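PDB 4U3W: 2-aminomuconate 6-semialdehyde dehydrogenase from Burkholderia cenocepacia, which probably catalyses the NAD-dependent oxidation of 2-aminomuconate 6-semialdehyde to 2-aminomuconate. Local coordinates for residues F39-P44 with V107-R112. Sequence-based numbering, arbitrary orientation.
Sequences FPNLSP and VADTGR. With MG (magnesium ion), chain C.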
ATOM      1  N   PHE A  39      35.276 -34.521  -0.846  1.00 26.84           N
ATOM      2  CA  PHE A  39      34.361 -35.670  -0.671  1.00 26.03           C
ATOM      3  C   PHE A  39      33.731 -35.973  -2.050  1.00 28.99           C
ATOM      4  O   PHE A  39      33.656 -35.091  -2.896  1.00 27.21           O
ATOM      5  CB  PHE A  39      33.276 -35.391   0.388  1.00 26.30           C
ATOM      6  CG  PHE A  39      32.364 -34.229   0.061  1.00 27.97           C
ATOM      7  CD1 PHE A  39      31.153 -34.410  -0.631  1.00 28.57           C
ATOM      8  CD2 PHE A  39      32.690 -32.950   0.477  1.00 26.14           C
ATOM      9  CE1 PHE A  39      30.329 -33.332  -0.904  1.00 29.71           C
ATOM     10  CE2 PHE A  39      31.878 -31.882   0.231  1.00 28.48           C
ATOM     11  CZ  PHE A  39      30.651 -32.061  -0.464  1.00 29.98           C
ATOM     12  N   PRO A  40      33.311 -37.230  -2.295  1.00 29.28           N
ATOM     13  CA  PRO A  40      32.826 -37.533  -3.652  1.00 29.02           C
ATOM     14  C   PRO A  40      31.362 -37.080  -3.876  1.00 29.71           C
ATOM     15  O   PRO A  40      30.529 -37.041  -2.955  1.00 30.99           O
ATOM     16  CB  PRO A  40      32.917 -39.081  -3.751  1.00 36.18           C
ATOM     17  CG  PRO A  40      33.652 -39.540  -2.597  1.00 37.00           C
ATOM     18  CD  PRO A  40      33.551 -38.459  -1.518  1.00 34.66           C
ATOM     19  N   ASN A  41      31.085 -36.658  -5.102  1.00 30.18           N
ATOM     20  CA  ASN A  41      29.688 -36.377  -5.551  1.00 25.95           C
ATOM     21  C   ASN A  41      29.250 -37.617  -6.348  1.00 25.66           C
ATOM     22  O   ASN A  41      29.893 -37.967  -7.312  1.00 27.16           O
ATOM     23  CB  ASN A  41      29.611 -35.107  -6.402  1.00 24.88           C
ATOM     24  CG  ASN A  41      28.176 -34.825  -6.951  1.00 28.79           C
ATOM     25  OD1 ASN A  41      27.181 -35.235  -6.361  1.00 28.68           O
ATOM     26  ND2 ASN A  41      28.095 -34.076  -8.046  1.00 26.91           N
ATOM     27  N   LEU A  42      28.233 -38.322  -5.880  1.00 27.63           N
ATOM     28  CA  LEU A  42      27.810 -39.597  -6.504  1.00 29.90           C
ATOM     29  C   LEU A  42      26.450 -39.475  -7.158  1.00 25.80           C
ATOM     30  O   LEU A  42      25.570 -38.770  -6.650  1.00 28.08           O
ATOM     31  CB  LEU A  42      27.757 -40.729  -5.482  1.00 33.31           C
ATOM     32  CG  LEU A  42      29.022 -40.967  -4.680  1.00 33.41           C
ATOM     33  CD1 LEU A  42      28.740 -42.029  -3.611  1.00 39.04           C
ATOM     34  CD2 LEU A  42      30.160 -41.374  -5.607  1.00 28.74           C
ATOM     35  N   SER A  43      26.279 -40.140  -8.304  1.00 27.48           N
ATOM     36  CA  SER A  43      24.992 -40.139  -9.017  1.00 25.87           C
ATOM     37  C   SER A  43      23.887 -40.915  -8.282  1.00 25.91           C
ATOM     38  O   SER A  43      24.084 -42.029  -7.856  1.00 26.42           O
ATOM     39  CB  SER A  43      25.165 -40.765 -10.411  1.00 28.42           C
ATOM     40  OG  SER A  43      23.881 -41.007 -10.965  1.00 30.36           O
ATOM     41  N   PRO A  44      22.684 -40.371  -8.207  1.00 23.91           N
ATOM     42  CA  PRO A  44      21.614 -41.154  -7.598  1.00 25.61           C
ATOM     43  C   PRO A  44      20.974 -42.123  -8.621  1.00 25.36           C
ATOM     44  O   PRO A  44      20.114 -42.899  -8.288  1.00 25.85           O
ATOM     45  CB  PRO A  44      20.628 -40.084  -7.165  1.00 27.18           C
ATOM     46  CG  PRO A  44      20.781 -39.030  -8.232  1.00 28.12           C
ATOM     47  CD  PRO A  44      22.255 -39.009  -8.552  1.00 25.56           C
ATOM     48  N   VAL A 107      20.310 -32.301 -13.696  1.00 28.14           N
ATOM     49  CA  VAL A 107      19.965 -33.702 -13.962  1.00 30.01           C
ATOM     50  C   VAL A 107      21.015 -34.683 -13.388  1.00 30.67           C
ATOM     51  O   VAL A 107      20.664 -35.724 -12.781  1.00 29.53           O
ATOM     52  CB  VAL A 107      19.814 -33.944 -15.494  1.00 29.41           C
ATOM     53  CG1 VAL A 107      19.658 -35.395 -15.781  1.00 29.64           C
ATOM     54  CG2 VAL A 107      18.584 -33.129 -16.037  1.00 31.47           C
ATOM     55  N   ALA A 108      22.291 -34.362 -13.565  1.00 30.57           N
ATOM     56  CA  ALA A 108      23.344 -35.293 -13.099  1.00 29.04           C
ATOM     57  C   ALA A 108      23.303 -35.457 -11.574  1.00 28.53           C
ATOM     58  O   ALA A 108      23.411 -36.584 -11.071  1.00 27.94           O
ATOM     59  CB  ALA A 108      24.724 -34.810 -13.551  1.00 29.78           C
ATOM     60  N   ASP A 109      23.123 -34.338 -10.842  1.00 26.97           N
ATOM     61  CA  ASP A 109      23.036 -34.341  -9.380  1.00 29.18           C
ATOM     62  C   ASP A 109      21.768 -34.995  -8.824  1.00 28.22           C
ATOM     63  O   ASP A 109      21.819 -35.667  -7.788  1.00 31.97           O
ATOM     64  CB  ASP A 109      23.099 -32.904  -8.844  1.00 31.29           C
ATOM     65  CG  ASP A 109      24.521 -32.354  -8.765  1.00 31.54           C
ATOM     66  OD1 ASP A 109      25.489 -33.002  -9.247  1.00 29.56           O
ATOM     67  OD2 ASP A 109      24.635 -31.199  -8.286  1.00 29.01           O
ATOM     68  N   THR A 110      20.629 -34.770  -9.468  1.00 28.21           N
ATOM     69  CA  THR A 110      19.355 -35.197  -8.886  1.00 28.30           C
ATOM     70  C   THR A 110      18.642 -36.362  -9.574  1.00 29.14           C
ATOM     71  O   THR A 110      17.769 -36.948  -8.972  1.00 27.91           O
ATOM     72  CB  THR A 110      18.343 -34.067  -8.869  1.00 30.26           C
ATOM     73  OG1 THR A 110      17.982 -33.744 -10.227  1.00 29.04           O
ATOM     74  CG2 THR A 110      18.973 -32.843  -8.129  1.00 26.68           C
ATOM     75  N   GLY A 111      19.007 -36.703 -10.803  1.00 31.22           N
ATOM     76  CA  GLY A 111      18.311 -37.764 -11.534  1.00 29.64           C
ATOM     77  C   GLY A 111      16.985 -37.302 -12.119  1.00 27.50           C
ATOM     78  O   GLY A 111      16.230 -38.099 -12.640  1.00 28.94           O
ATOM     79  N   ARG A 112      16.698 -35.999 -12.036  1.00 27.38           N
ATOM     80  CA  ARG A 112      15.368 -35.485 -12.396  1.00 32.11           C
ATOM     81  C   ARG A 112      15.135 -35.638 -13.900  1.00 30.28           C
ATOM     82  O   ARG A 112      16.052 -35.414 -14.666  1.00 30.72           O
ATOM     83  CB  ARG A 112      15.243 -34.003 -12.011  1.00 31.75           C
ATOM     84  CG  ARG A 112      13.780 -33.476 -12.044  1.00 50.08           C
ATOM     85  CD  ARG A 112      13.551 -32.312 -11.060  1.00 54.08           C
ATOM     86  NE  ARG A 112      12.289 -31.608 -11.330  1.00 60.85           N
ATOM     87  CZ  ARG A 112      11.086 -32.104 -11.052  1.00 62.64           C
ATOM     88  NH1 ARG A 112      10.986 -33.283 -10.473  1.00 64.57           N
ATOM     89  NH2 ARG A 112       9.985 -31.427 -11.330  1.00 63.31           N
TER
HETATM   90 MG    MG C 501      24.674 -38.043  -4.417  1.00 38.16          MG
HETATM   91  O   HOH W   1      24.907 -36.255  -5.657  1.00 26.46           O
HETATM   92  O   HOH W   2      26.550 -37.370  -3.726  1.00 33.45           O
HETATM   93  O   HOH W   3      23.444 -38.736 -12.282  1.00 26.16           O
HETATM   94  O   HOH W   4      25.611 -39.330  -2.374  1.00 43.60           O
HETATM   95  O   HOH W   5      23.305 -40.005  -4.386  1.00 31.81           O
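Pro44 presses its ring against the C-terminal end of helix 99-110, in an aldehyde dehydrogenase fold where strand 38-42 is an outermost strand, within this chain, of a four-stranded mixed sheet. This is the tightly packed part: Pro44 CD lies 3.5 Å from Asp109 O, and Pro44 CG lies 3.7 Å from Thr110 C. Gly111, with a positive phi, takes the chain out of the helix next to Pro44 CG. Next to it, Thr110 OG1 accepts from Arg112 N in an ST turn, while also bonding Glu106 O.

The second buried link is polar. Asn41 ND2 donates to Asp109 OD1 at 3.1 Å and 170°, nearly straight. The donor meets OD1 from above the carboxylate plane, and the two flat groups stand 82° apart. Ser203 OG also bonds OD1, giving that oxygen two partners. Asn41 CG is anti to the backbone N (chi1 177°), which sets ND2 within bonding distance of Asp109 OD1.

The looser side is hydrated. Water 3 bridges Ser43 OG, which also bonds Val45 N, to Ala108 O. Leu42 O binds the magnesium at 2.5 Å, with Glu200 as the other protein residue of the site; metal-bound water 1 lies 2.6 Å from Asn41 OD1, probably as donor.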